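Local coordinates for carbonic anhydrase (Trichomonas vaginalis, PDB 6Y04), which probably catalyses the reversible hydration of carbon dioxide to hydrogencarbonate as a zinc-dependent beta-class carbonic anhydrase, at residues A33-M38 with N65-T70; M94-C99 with I168-G173; A104-L109 with W133-K138; N143-V148 with T176-G181. All blocks are in the same frame, centred on the assembly; numbering follows the deposited sequence.

The four contacts illustrate how a metal site is assembled at the C-terminal ends of parallel strands, with loops and helices packed around it. Contacts 1 and 2, their centres about 14 Å apart, share the zinc ion: Cys37 comes from contact 1, His96 and Cys99 from contact 2, and their strands 32-36 and 90-96 are neighbours in the sheet. Contact 4, its centre about 11 Å from that of contact 1, touches it where Ser147 meets the loop 65-70. Contact 3 is nested within the chain loop that contact 2 closes; there Phe137 CZ lies 3.7 Å from Cys99 SG, and the side chain of Ala104 is about 9 Å from the zinc ion.

Contact 1 of 4, residues A33-M38 with N65-T70. With ZN (zinc ion), chain C.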
loop_
_atom_site.group_PDB
_atom_site.type_symbol
_atom_site.label_atom_id
_atom_site.label_comp_id
_atom_site.label_asym_id
_atom_site.label_seq_id
_atom_site.Cartn_x
_atom_site.Cartn_y
_atom_site.Cartn_z
ATOM N N ALA A 33 -3.408 -4.005 11.614
ATOM C CA ALA A 33 -2.866 -3.631 10.321
ATOM C C ALA A 33 -3.306 -4.664 9.286
ATOM O O ALA A 33 -3.208 -5.869 9.535
ATOM C CB ALA A 33 -1.358 -3.552 10.411
ATOM N N ILE A 34 -3.784 -4.181 8.129
ATOM C CA ILE A 34 -4.095 -5.021 6.980
ATOM C C ILE A 34 -3.036 -4.794 5.902
ATOM O O ILE A 34 -2.784 -3.649 5.526
ATOM C CB ILE A 34 -5.503 -4.727 6.421
ATOM C CG1 ILE A 34 -6.574 -4.593 7.512
ATOM C CG2 ILE A 34 -5.892 -5.735 5.349
ATOM C CD1 ILE A 34 -6.877 -5.863 8.293
ATOM N N VAL A 35 -2.442 -5.892 5.404
ATOM C CA VAL A 35 -1.594 -5.855 4.217
ATOM C C VAL A 35 -2.320 -6.551 3.070
ATOM O O VAL A 35 -2.650 -7.730 3.166
ATOM C CB VAL A 35 -0.197 -6.469 4.468
ATOM C CG1 VAL A 35 0.676 -6.430 3.218
ATOM C CG2 VAL A 35 0.519 -5.800 5.639
ATOM N N THR A 36 -2.571 -5.820 1.983
ATOM C CA THR A 36 -3.296 -6.415 0.872
ATOM C C THR A 36 -2.718 -5.922 -0.454
ATOM O O THR A 36 -1.694 -5.240 -0.471
ATOM C CB THR A 36 -4.817 -6.292 1.055
ATOM O OG1 THR A 36 -5.431 -7.259 0.204
ATOM C CG2 THR A 36 -5.358 -4.907 0.764
ATOM N N CYS A 37 -3.383 -6.300 -1.552
ATOM C CA CYS A 37 -2.875 -6.055 -2.892
ATOM C C CYS A 37 -3.393 -4.719 -3.425
ATOM O O CYS A 37 -4.404 -4.192 -2.962
ATOM C CB CYS A 37 -3.276 -7.172 -3.845
ATOM S SG CYS A 37 -2.508 -6.972 -5.475
ATOM N N MET A 38 -2.690 -4.185 -4.426
ATOM C CA MET A 38 -3.062 -2.909 -5.015
ATOM C C MET A 38 -4.219 -3.086 -6.002
ATOM O O MET A 38 -4.689 -2.104 -6.568
ATOM C CB MET A 38 -1.867 -2.290 -5.747
ATOM C CG MET A 38 -1.508 -3.035 -7.011
ATOM S SD MET A 38 -0.113 -2.316 -7.888
ATOM C CE MET A 38 -0.182 -3.234 -9.428
ATOM N N ASN A 65 1.063 -8.053 -2.381
ATOM C CA ASN A 65 1.039 -8.015 -0.921
ATOM C C ASN A 65 2.085 -8.953 -0.308
ATOM O O ASN A 65 1.786 -9.696 0.631
ATOM C CB ASN A 65 -0.357 -8.334 -0.369
ATOM C CG ASN A 65 -0.933 -9.621 -0.921
ATOM O OD1 ASN A 65 -1.551 -9.623 -1.985
ATOM N ND2 ASN A 65 -0.720 -10.722 -0.217
ATOM N N GLY A 66 3.312 -8.902 -0.837
ATOM C CA GLY A 66 4.325 -9.883 -0.487
ATOM C C GLY A 66 5.391 -9.317 0.447
ATOM O O GLY A 66 5.833 -8.177 0.290
ATOM N N ILE A 67 5.766 -10.130 1.437
ATOM C CA ILE A 67 6.984 -9.925 2.201
ATOM C C ILE A 67 7.852 -11.156 1.973
ATOM O O ILE A 67 7.524 -12.245 2.435
ATOM C CB ILE A 67 6.686 -9.708 3.702
ATOM C CG1 ILE A 67 5.714 -8.550 3.942
ATOM C CG2 ILE A 67 7.969 -9.550 4.503
ATOM C CD1 ILE A 67 4.255 -8.951 3.856
ATOM N N TRP A 68 8.943 -10.975 1.229
ATOM C CA TRP A 68 9.866 -12.063 0.967
ATOM C C TRP A 68 11.154 -11.859 1.763
ATOM O O TRP A 68 11.966 -12.776 1.870
ATOM C CB TRP A 68 10.115 -12.225 -0.541
ATOM C CG TRP A 68 10.391 -10.949 -1.283
ATOM C CD1 TRP A 68 9.486 -10.186 -1.960
ATOM C CD2 TRP A 68 11.663 -10.285 -1.442
ATOM N NE1 TRP A 68 10.098 -9.097 -2.519
ATOM C CE2 TRP A 68 11.434 -9.129 -2.224
ATOM C CE3 TRP A 68 12.972 -10.549 -1.009
ATOM C CZ2 TRP A 68 12.462 -8.248 -2.577
ATOM C CZ3 TRP A 68 13.988 -9.675 -1.343
ATOM C CH2 TRP A 68 13.731 -8.539 -2.121
ATOM N N THR A 69 11.320 -10.655 2.327
ATOM C CA THR A 69 12.541 -10.268 3.018
ATOM C C THR A 69 12.338 -10.347 4.529
ATOM O O THR A 69 11.221 -10.157 5.020
ATOM C CB THR A 69 12.976 -8.849 2.617
ATOM O OG1 THR A 69 14.299 -8.639 3.109
ATOM C CG2 THR A 69 12.070 -7.761 3.155
ATOM N N THR A 70 13.432 -10.621 5.252
ATOM C CA THR A 70 13.446 -10.458 6.702
ATOM C C THR A 70 14.291 -9.243 7.098
ATOM O O THR A 70 14.545 -9.021 8.279
ATOM C CB THR A 70 13.814 -11.747 7.452
ATOM O OG1 THR A 70 15.217 -11.974 7.295
ATOM C CG2 THR A 70 13.009 -12.957 7.018
HETATM ZN ZN ZN C . -2.920 -8.874 -6.771
HETATM O O HOH W 1 -2.863 -8.142 -8.629
#
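Cys37 and Asn65 bring their CA atoms to 4.8 Å where the chain running out of strand 32-36 passes the loop after strand 57-61, and no hydrogen bond joins the two segments. Asn65 has positive backbone torsions, phi and psi both near 45°, and directs its side chain at the Thr36-Cys37 peptide. Its CB lies 3.4 Å from Thr36 O. With CG lodged between its own backbone N and carbonyl carbon (chi1 52°), the amide runs on past that peptide, and OD1 comes to 3.5 Å from Cys37 CB, a van der Waals approach.

Toward Val35 the contact turns apolar. Val35 CG1 touches Asn65 CB at 4.2 Å, the two side chains slanting past one another, and the same methyl looks on to Ile67 CD1 at 4.4 Å. Leu79 of helix 74-85 packs against Val35, and Ile75 and Val76 of that helix against Ile67. Thr36 faces the other way and spends its hydroxyl on Met94 O of the next strand.

SG of Cys37, swung opposite the backbone N (chi1 -174°), binds the zinc ion at 2.3 Å. His96 and Cys99 are the other protein ligands, and the water oxygen stands 2.0 Å from the zinc ion. The fourth coordination place is therefore held by a solvent ligand and not by Asp39, although Asp39 is a predicted ligand; this is consistent with the open, catalytically competent state known among beta-class carbonic anhydrases.

Contact 2 of 4, residues M94-C99 with I168-G173. With ZN (zinc ion), chain C.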
loop_
_atom_site.group_PDB
_atom_site.type_symbol
_atom_site.label_atom_id
_atom_site.label_comp_id
_atom_site.label_asym_id
_atom_site.label_seq_id
_atom_site.Cartn_x
_atom_site.Cartn_y
_atom_site.Cartn_z
ATOM N N MET A 94 -3.472 -10.324 3.660
ATOM C CA MET A 94 -4.620 -10.767 2.885
ATOM C C MET A 94 -4.309 -10.730 1.389
ATOM O O MET A 94 -4.313 -9.663 0.768
ATOM C CB MET A 94 -5.844 -9.903 3.192
ATOM C CG MET A 94 -7.058 -10.304 2.392
ATOM S SD MET A 94 -8.574 -9.607 3.039
ATOM C CE MET A 94 -8.325 -7.878 2.642
ATOM N N GLY A 95 -4.054 -11.923 0.832
ATOM C CA GLY A 95 -3.861 -12.101 -0.595
ATOM C C GLY A 95 -5.189 -12.345 -1.301
ATOM O O GLY A 95 -6.241 -12.360 -0.668
ATOM N N HIS A 96 -5.138 -12.534 -2.621
ATOM C CA HIS A 96 -6.364 -12.733 -3.373
ATOM C C HIS A 96 -6.123 -13.665 -4.553
ATOM O O HIS A 96 -5.022 -13.719 -5.096
ATOM C CB HIS A 96 -6.958 -11.387 -3.807
ATOM C CG HIS A 96 -6.164 -10.687 -4.861
ATOM N ND1 HIS A 96 -6.586 -10.626 -6.174
ATOM C CD2 HIS A 96 -4.980 -10.031 -4.813
ATOM C CE1 HIS A 96 -5.707 -9.957 -6.886
ATOM N NE2 HIS A 96 -4.708 -9.585 -6.081
ATOM N N GLU A 97 -7.192 -14.379 -4.928
ATOM C CA GLU A 97 -7.230 -15.253 -6.091
ATOM C C GLU A 97 -7.153 -14.386 -7.343
ATOM O O GLU A 97 -7.609 -13.246 -7.328
ATOM C CB GLU A 97 -8.515 -16.087 -6.072
ATOM C CG GLU A 97 -8.959 -16.476 -4.665
ATOM C CD GLU A 97 -10.038 -17.538 -4.531
ATOM O OE1 GLU A 97 -10.115 -18.416 -5.418
ATOM O OE2 GLU A 97 -10.792 -17.491 -3.526
ATOM N N CYS A 98 -6.561 -14.930 -8.414
ATOM C CA CYS A 98 -6.432 -14.249 -9.698
ATOM C C CYS A 98 -5.524 -13.025 -9.552
ATOM O O CYS A 98 -5.788 -11.990 -10.160
ATOM C CB CYS A 98 -7.787 -13.813 -10.259
ATOM S SG CYS A 98 -9.050 -15.115 -10.358
ATOM N N CYS A 99 -4.454 -13.144 -8.746
ATOM C CA CYS A 99 -3.552 -12.029 -8.504
ATOM C C CYS A 99 -2.697 -11.854 -9.758
ATOM O O CYS A 99 -2.330 -12.848 -10.386
ATOM C CB CYS A 99 -2.655 -12.278 -7.292
ATOM S SG CYS A 99 -1.653 -10.840 -6.813
ATOM N N ILE A 168 -8.872 -13.341 -0.045
ATOM C CA ILE A 168 -10.123 -12.758 -0.498
ATOM C C ILE A 168 -10.282 -13.059 -1.987
ATOM O O ILE A 168 -9.305 -13.080 -2.736
ATOM C CB ILE A 168 -10.218 -11.246 -0.175
ATOM C CG1 ILE A 168 -11.585 -10.667 -0.548
ATOM C CG2 ILE A 168 -9.080 -10.455 -0.806
ATOM C CD1 ILE A 168 -11.850 -9.273 -0.026
ATOM N N HIS A 169 -11.534 -13.307 -2.387
ATOM C CA HIS A 169 -11.879 -13.440 -3.791
ATOM C C HIS A 169 -12.243 -12.071 -4.362
ATOM O O HIS A 169 -13.164 -11.413 -3.880
ATOM C CB HIS A 169 -12.992 -14.476 -3.993
ATOM C CG HIS A 169 -13.156 -14.832 -5.433
ATOM N ND1 HIS A 169 -13.584 -13.909 -6.380
ATOM C CD2 HIS A 169 -12.921 -15.980 -6.104
ATOM C CE1 HIS A 169 -13.606 -14.476 -7.568
ATOM N NE2 HIS A 169 -13.214 -15.747 -7.420
ATOM N N PRO A 170 -11.562 -11.611 -5.432
ATOM C CA PRO A 170 -11.731 -10.233 -5.903
ATOM C C PRO A 170 -13.086 -9.924 -6.548
ATOM O O PRO A 170 -13.429 -8.755 -6.730
ATOM C CB PRO A 170 -10.554 -10.046 -6.872
ATOM C CG PRO A 170 -10.236 -11.441 -7.364
ATOM C CD PRO A 170 -10.598 -12.382 -6.233
ATOM N N ASP A 171 -13.873 -10.964 -6.852
ATOM C CA ASP A 171 -15.184 -10.773 -7.459
ATOM C C ASP A 171 -16.290 -10.851 -6.412
ATOM O O ASP A 171 -17.105 -9.942 -6.321
ATOM C CB ASP A 171 -15.441 -11.786 -8.573
ATOM C CG ASP A 171 -14.573 -11.551 -9.792
ATOM O OD1 ASP A 171 -14.413 -10.368 -10.175
ATOM O OD2 ASP A 171 -14.066 -12.548 -10.351
ATOM N N THR A 172 -16.316 -11.952 -5.649
ATOM C CA THR A 172 -17.391 -12.243 -4.713
ATOM C C THR A 172 -17.137 -11.525 -3.391
ATOM O O THR A 172 -18.083 -11.107 -2.723
ATOM C CB THR A 172 -17.528 -13.751 -4.444
ATOM O OG1 THR A 172 -16.364 -14.205 -3.756
ATOM C CG2 THR A 172 -17.736 -14.576 -5.696
ATOM N N GLY A 173 -15.851 -11.417 -3.027
ATOM C CA GLY A 173 -15.432 -10.792 -1.784
ATOM C C GLY A 173 -15.377 -11.788 -0.630
ATOM O O GLY A 173 -15.210 -11.390 0.518
HETATM ZN ZN ZN C . -2.920 -8.874 -6.771
HETATM O O HOH W 1 -2.863 -8.142 -8.629
#
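Ile168 and Gly95 make the main backbone bond, Ile168 N giving to Gly95 O at 2.9 Å along a nearly straight line (168°). Glu97 N returns a weak bond to Ile168 O at 3.3 Å. These two bonds flank His96 and pair it with Ile168 in a parallel beta bridge; a CA-H...O contact from His96 to Ile168 O accompanies them.

Apolar contacts flank the bridge. With CG opposite the backbone N (chi1 179°), Met94 lays CG 3.8 Å from Ile168 CG2 and carries SD on to Ile168 CB. Pro170 CG abuts the edge of the His96 imidazole, 3.9 Å from ND1, an atom that also gives a weak bond to Glu97 O.

Glu97 and His169 meet without a salt bridge: Glu97 CD lies 3.6 Å from His169 CD2, carboxylate and ring steeply turned, 69° apart. His169 is held by its own loop, since ND1 accepts Asp171 N at 3.0 Å in the ring plane.

Metal bonds finish the account. His96 NE2 binds the zinc ion at 2.0 Å and Cys99 SG at 2.3 Å, with Cys99 CB above one face of the imidazole, toward its rim. With Cys37 these residues form the Cys-His-Cys zinc site of beta-class carbonic anhydrases, at the C-terminal ends of the parallel strands.

Contact 3 of 4, residues A104-L109 with W133-K138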
loop_
_atom_site.group_PDB
_atom_site.type_symbol
_atom_site.label_atom_id
_atom_site.label_comp_id
_atom_site.label_asym_id
_atom_site.label_seq_id
_atom_site.Cartn_x
_atom_site.Cartn_y
_atom_site.Cartn_z
ATOM N N ALA A 104 3.017 -12.599 -13.797
ATOM C CA ALA A 104 3.985 -11.554 -14.079
ATOM C C ALA A 104 5.379 -12.117 -13.826
ATOM O O ALA A 104 5.617 -12.806 -12.842
ATOM C CB ALA A 104 3.719 -10.344 -13.220
ATOM N N SER A 105 6.298 -11.829 -14.743
ATOM C CA SER A 105 7.652 -12.347 -14.663
ATOM C C SER A 105 8.608 -11.258 -15.126
ATOM O O SER A 105 8.168 -10.253 -15.677
ATOM C CB SER A 105 7.792 -13.588 -15.501
ATOM O OG SER A 105 7.673 -13.271 -16.875
ATOM N N THR A 106 9.912 -11.469 -14.912
ATOM C CA THR A 106 10.918 -10.522 -15.365
ATOM C C THR A 106 10.945 -10.495 -16.891
ATOM O O THR A 106 11.186 -9.450 -17.491
ATOM C CB THR A 106 12.295 -10.786 -14.734
ATOM O OG1 THR A 106 12.531 -12.192 -14.738
ATOM C CG2 THR A 106 12.399 -10.283 -13.312
ATOM N N ASP A 107 10.659 -11.649 -17.508
ATOM C CA ASP A 107 10.605 -11.752 -18.955
ATOM C C ASP A 107 9.495 -10.865 -19.508
ATOM O O ASP A 107 9.751 -10.070 -20.400
ATOM C CB ASP A 107 10.581 -13.216 -19.398
ATOM C CG ASP A 107 11.959 -13.865 -19.331
ATOM O OD1 ASP A 107 12.877 -13.254 -18.744
ATOM O OD2 ASP A 107 12.118 -14.974 -19.881
ATOM N N SER A 108 8.280 -11.002 -18.962
ATOM C CA SER A 108 7.106 -10.305 -19.471
ATOM C C SER A 108 7.229 -8.801 -19.225
ATOM O O SER A 108 6.881 -7.998 -20.086
ATOM C CB SER A 108 5.823 -10.867 -18.898
ATOM O OG SER A 108 5.601 -10.419 -17.568
ATOM N N LEU A 109 7.761 -8.432 -18.054
ATOM C CA LEU A 109 7.951 -7.026 -17.733
ATOM C C LEU A 109 9.059 -6.454 -18.608
ATOM O O LEU A 109 8.941 -5.324 -19.082
ATOM C CB LEU A 109 8.264 -6.855 -16.244
ATOM C CG LEU A 109 7.077 -7.040 -15.300
ATOM C CD1 LEU A 109 7.558 -7.185 -13.876
ATOM C CD2 LEU A 109 6.077 -5.894 -15.399
ATOM N N TRP A 133 10.560 -10.112 -6.538
ATOM C CA TRP A 133 9.165 -9.719 -6.380
ATOM C C TRP A 133 8.242 -10.564 -7.259
ATOM O O TRP A 133 7.212 -11.058 -6.795
ATOM C CB TRP A 133 8.972 -8.226 -6.687
ATOM C CG TRP A 133 9.255 -7.275 -5.564
ATOM C CD1 TRP A 133 8.378 -6.845 -4.610
ATOM C CD2 TRP A 133 10.494 -6.589 -5.306
ATOM N NE1 TRP A 133 8.989 -5.959 -3.767
ATOM C CE2 TRP A 133 10.287 -5.778 -4.167
ATOM C CE3 TRP A 133 11.758 -6.584 -5.916
ATOM C CZ2 TRP A 133 11.300 -4.983 -3.625
ATOM C CZ3 TRP A 133 12.756 -5.791 -5.385
ATOM C CH2 TRP A 133 12.526 -5.003 -4.253
ATOM N N VAL A 134 8.609 -10.706 -8.540
ATOM C CA VAL A 134 7.644 -11.143 -9.541
ATOM C C VAL A 134 7.793 -12.633 -9.852
ATOM O O VAL A 134 6.793 -13.304 -10.103
ATOM C CB VAL A 134 7.653 -10.252 -10.803
ATOM C CG1 VAL A 134 7.261 -8.816 -10.468
ATOM C CG2 VAL A 134 8.985 -10.298 -11.537
ATOM N N ASP A 135 9.029 -13.144 -9.832
ATOM C CA ASP A 135 9.275 -14.528 -10.206
ATOM C C ASP A 135 9.030 -15.455 -9.018
ATOM O O ASP A 135 8.558 -16.575 -9.195
ATOM C CB ASP A 135 10.664 -14.701 -10.820
ATOM C CG ASP A 135 10.803 -14.025 -12.169
ATOM O OD1 ASP A 135 9.802 -13.994 -12.913
ATOM O OD2 ASP A 135 11.911 -13.536 -12.464
ATOM N N ASP A 136 9.348 -14.968 -7.812
ATOM C CA ASP A 136 9.181 -15.757 -6.602
ATOM C C ASP A 136 7.700 -15.875 -6.241
ATOM O O ASP A 136 7.327 -16.776 -5.492
ATOM C CB ASP A 136 10.090 -15.261 -5.471
ATOM C CG ASP A 136 11.575 -15.379 -5.797
ATOM O OD1 ASP A 136 11.906 -16.087 -6.772
ATOM O OD2 ASP A 136 12.392 -14.756 -5.076
ATOM N N PHE A 137 6.871 -14.975 -6.786
ATOM C CA PHE A 137 5.424 -15.041 -6.619
ATOM C C PHE A 137 4.850 -16.193 -7.453
ATOM O O PHE A 137 4.526 -16.024 -8.629
ATOM C CB PHE A 137 4.769 -13.692 -6.935
ATOM C CG PHE A 137 3.354 -13.547 -6.427
ATOM C CD1 PHE A 137 2.309 -14.280 -6.983
ATOM C CD2 PHE A 137 3.055 -12.662 -5.400
ATOM C CE1 PHE A 137 1.010 -14.149 -6.512
ATOM C CE2 PHE A 137 1.753 -12.524 -4.935
ATOM C CZ PHE A 137 0.734 -13.267 -5.491
ATOM N N LYS A 138 4.717 -17.360 -6.813
ATOM C CA LYS A 138 4.314 -18.588 -7.477
ATOM C C LYS A 138 2.792 -18.671 -7.525
ATOM O O LYS A 138 2.212 -18.851 -8.592
ATOM C CB LYS A 138 4.882 -19.805 -6.732
ATOM C CG LYS A 138 6.402 -19.880 -6.631
ATOM C CD LYS A 138 7.086 -20.034 -7.976
ATOM C CE LYS A 138 6.884 -21.412 -8.574
ATOM N NZ LYS A 138 6.838 -21.373 -10.055
#
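Asp135 OD2 is gripped by two hydroxyls: Thr106 OG1 gives it a short bond of 2.7 Å, taken on the syn lone pair, and Ser131 OG adds a weak one. The other carboxylate oxygen, Asp135 OD1, accepts Thr106 N at 3.2 Å, also from the syn side but 25° out of the carboxylate plane. One threonine thus holds both oxygens, which fixes the rotation of the carboxylate. Thr106 can do this because OG1 stands between its own N and carbonyl carbon (chi1 42°), on the same side as the N-H. Placed at the first turn of helix 106-115, the negative group probably also gains from the helix dipole.

Ser105 caps that helix: as N-cap it takes Ser108 N on OG at 3.1 Å. Its carbonyl oxygen receives Leu109 N and Ser108 OG, both from one face of the carbonyl plane.

Beside the polar pair lies Val134. Its CG2 rests against Thr106 N at 3.7 Å and reaches Thr106 CG2 at 3.8 Å, while CG1 meets Leu109 CD1 tip to tip, likewise at 3.8 Å.

The chain at and just beyond Val134 of helix 120-134 is thereby fastened to the start of helix 106-115, with Leu130 packed on Thr106 and Leu109. The second subunit adjoins it: Asp74 of that chain accepts a bond from Trp133 NE1, and Tyr84 of that chain packs on Leu109.

Contact 4 of 4, residues N143-V148 with T176-G181; sequences NIKNSV and TTIING
Ile179 drives its CD1 methyl against the backbone of helix 140-152, carried out to it in an extended chain (chi2 171°) and lying 3.9 Å from Lys145 CA and equally near Lys145 CG. The same methyl meets Val148 CG1 at 4.0 Å, these two side chains reaching toward each other tip to tip. Beside it Ile178 turns to the helix as well, an unusual pairing for neighbours in a strand. A classic beta bulge explains it: both residues stand opposite Gly165 of strand 163-168, and the helical psi of Ile178 (-52°) brings successive side chains to one side.

Lys145 serves here through its aliphatic part. Its stretched chain passes across Ile178 at about a right angle, and CE lies 4.1 Å from Ile178 CG2. Ile144, whose side chain points to the strand, sets CG2 4.2 Å from Ile178 CB. No hydrogen bond crosses; the union is wholly one of hydrocarbon groups.

Within the helix, Asn143 O accepts both Ser147 N and Ser147 OG, from opposite faces of its plane, at 2.8 and 2.9 Å. Ser147 OG also receives Ile67 N of the loop before helix 74-85.

The local axes of helix and strand pass 8.8 Å apart at -47°. Helix 140-152 lies across one side of the sheet: Ile144 packs on Leu167 and Val148 on Ile163 of strand 163-168, Val148 further on Ile93 of strand 90-96, and the contact extends that cover to strand 175-179, antiparallel to 163-168 and outermost within this chain.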
loop_
_atom_site.group_PDB
_atom_site.type_symbol
_atom_site.label_atom_id
_atom_site.label_comp_id
_atom_site.label_asym_id
_atom_site.label_seq_id
_atom_site.Cartn_x
_atom_site.Cartn_y
_atom_site.Cartn_z
ATOM N N ASN A 143 2.102 -17.523 -1.375
ATOM C CA ASN A 143 2.614 -16.193 -1.083
ATOM C C ASN A 143 2.113 -15.723 0.282
ATOM O O ASN A 143 2.862 -15.091 1.026
ATOM C CB ASN A 143 2.298 -15.174 -2.187
ATOM C CG ASN A 143 2.772 -13.774 -1.841
ATOM O OD1 ASN A 143 3.977 -13.503 -1.830
ATOM N ND2 ASN A 143 1.840 -12.883 -1.527
ATOM N N ILE A 144 0.849 -16.026 0.597
ATOM C CA ILE A 144 0.284 -15.665 1.888
ATOM C C ILE A 144 1.062 -16.390 2.986
ATOM O O ILE A 144 1.539 -15.759 3.928
ATOM C CB ILE A 144 -1.225 -15.964 1.967
ATOM C CG1 ILE A 144 -2.051 -15.032 1.079
ATOM C CG2 ILE A 144 -1.707 -15.906 3.414
ATOM C CD1 ILE A 144 -3.393 -15.616 0.663
ATOM N N LYS A 145 1.189 -17.714 2.840
ATOM C CA LYS A 145 1.857 -18.554 3.823
ATOM C C LYS A 145 3.293 -18.076 4.036
ATOM O O LYS A 145 3.753 -17.983 5.170
ATOM C CB LYS A 145 1.795 -20.023 3.391
ATOM C CG LYS A 145 0.517 -20.758 3.775
ATOM C CD LYS A 145 0.249 -22.029 2.983
ATOM C CE LYS A 145 -0.852 -22.869 3.595
ATOM N NZ LYS A 145 -1.371 -23.903 2.665
ATOM N N ASN A 146 3.983 -17.758 2.936
ATOM C CA ASN A 146 5.384 -17.354 2.948
ATOM C C ASN A 146 5.530 -15.945 3.529
ATOM O O ASN A 146 6.489 -15.652 4.243
ATOM C CB ASN A 146 5.996 -17.502 1.552
ATOM C CG ASN A 146 7.511 -17.403 1.539
ATOM O OD1 ASN A 146 8.199 -18.414 1.660
ATOM N ND2 ASN A 146 8.044 -16.198 1.393
ATOM N N SER A 147 4.565 -15.073 3.225
ATOM C CA SER A 147 4.591 -13.706 3.709
ATOM C C SER A 147 4.386 -13.684 5.217
ATOM O O SER A 147 5.095 -12.977 5.926
ATOM C CB SER A 147 3.570 -12.866 3.005
ATOM O OG SER A 147 4.034 -12.532 1.715
ATOM N N VAL A 148 3.425 -14.486 5.689
ATOM C CA VAL A 148 3.166 -14.609 7.116
ATOM C C VAL A 148 4.419 -15.132 7.817
ATOM O O VAL A 148 4.701 -14.741 8.944
ATOM C CB VAL A 148 1.923 -15.478 7.397
ATOM C CG1 VAL A 148 1.753 -15.779 8.877
ATOM C CG2 VAL A 148 0.670 -14.825 6.847
ATOM N N THR A 176 -11.420 -16.266 3.136
ATOM C CA THR A 176 -11.165 -17.531 3.806
ATOM C C THR A 176 -9.863 -17.419 4.605
ATOM O O THR A 176 -8.864 -16.923 4.093
ATOM C CB THR A 176 -11.206 -18.729 2.839
ATOM O OG1 THR A 176 -9.895 -19.261 2.642
ATOM C CG2 THR A 176 -11.845 -18.442 1.499
ATOM N N THR A 177 -9.890 -17.902 5.853
ATOM C CA THR A 177 -8.736 -17.930 6.734
ATOM C C THR A 177 -7.722 -18.947 6.215
ATOM O O THR A 177 -8.078 -20.073 5.885
ATOM C CB THR A 177 -9.185 -18.228 8.170
ATOM O OG1 THR A 177 -10.094 -17.184 8.517
ATOM C CG2 THR A 177 -8.066 -18.271 9.185
ATOM N N ILE A 178 -6.458 -18.530 6.139
ATOM C CA ILE A 178 -5.383 -19.416 5.716
ATOM C C ILE A 178 -4.512 -19.750 6.925
ATOM O O ILE A 178 -4.283 -20.923 7.210
ATOM C CB ILE A 178 -4.577 -18.788 4.562
ATOM C CG1 ILE A 178 -5.473 -18.344 3.401
ATOM C CG2 ILE A 178 -3.468 -19.723 4.101
ATOM C CD1 ILE A 178 -6.255 -19.460 2.725
ATOM N N ILE A 179 -4.055 -18.712 7.645
ATOM C CA ILE A 179 -3.292 -18.913 8.869
ATOM C C ILE A 179 -3.924 -18.126 10.012
ATOM O O ILE A 179 -4.193 -16.937 9.872
ATOM C CB ILE A 179 -1.802 -18.561 8.673
ATOM C CG1 ILE A 179 -1.121 -19.539 7.714
ATOM C CG2 ILE A 179 -1.063 -18.513 10.002
ATOM C CD1 ILE A 179 0.280 -19.130 7.300
ATOM N N ASN A 180 -4.153 -18.805 11.141
ATOM C CA ASN A 180 -4.561 -18.171 12.387
ATOM C C ASN A 180 -3.315 -17.988 13.254
ATOM O O ASN A 180 -2.654 -18.965 13.592
ATOM C CB ASN A 180 -5.630 -19.007 13.099
ATOM C CG ASN A 180 -6.055 -18.475 14.456
ATOM O OD1 ASN A 180 -5.237 -17.980 15.236
ATOM N ND2 ASN A 180 -7.340 -18.575 14.749
ATOM N N GLY A 181 -3.008 -16.735 13.623
ATOM C CA GLY A 181 -1.704 -16.423 14.184
ATOM C C GLY A 181 -1.682 -16.262 15.703
ATOM O O GLY A 181 -0.673 -15.812 16.232
#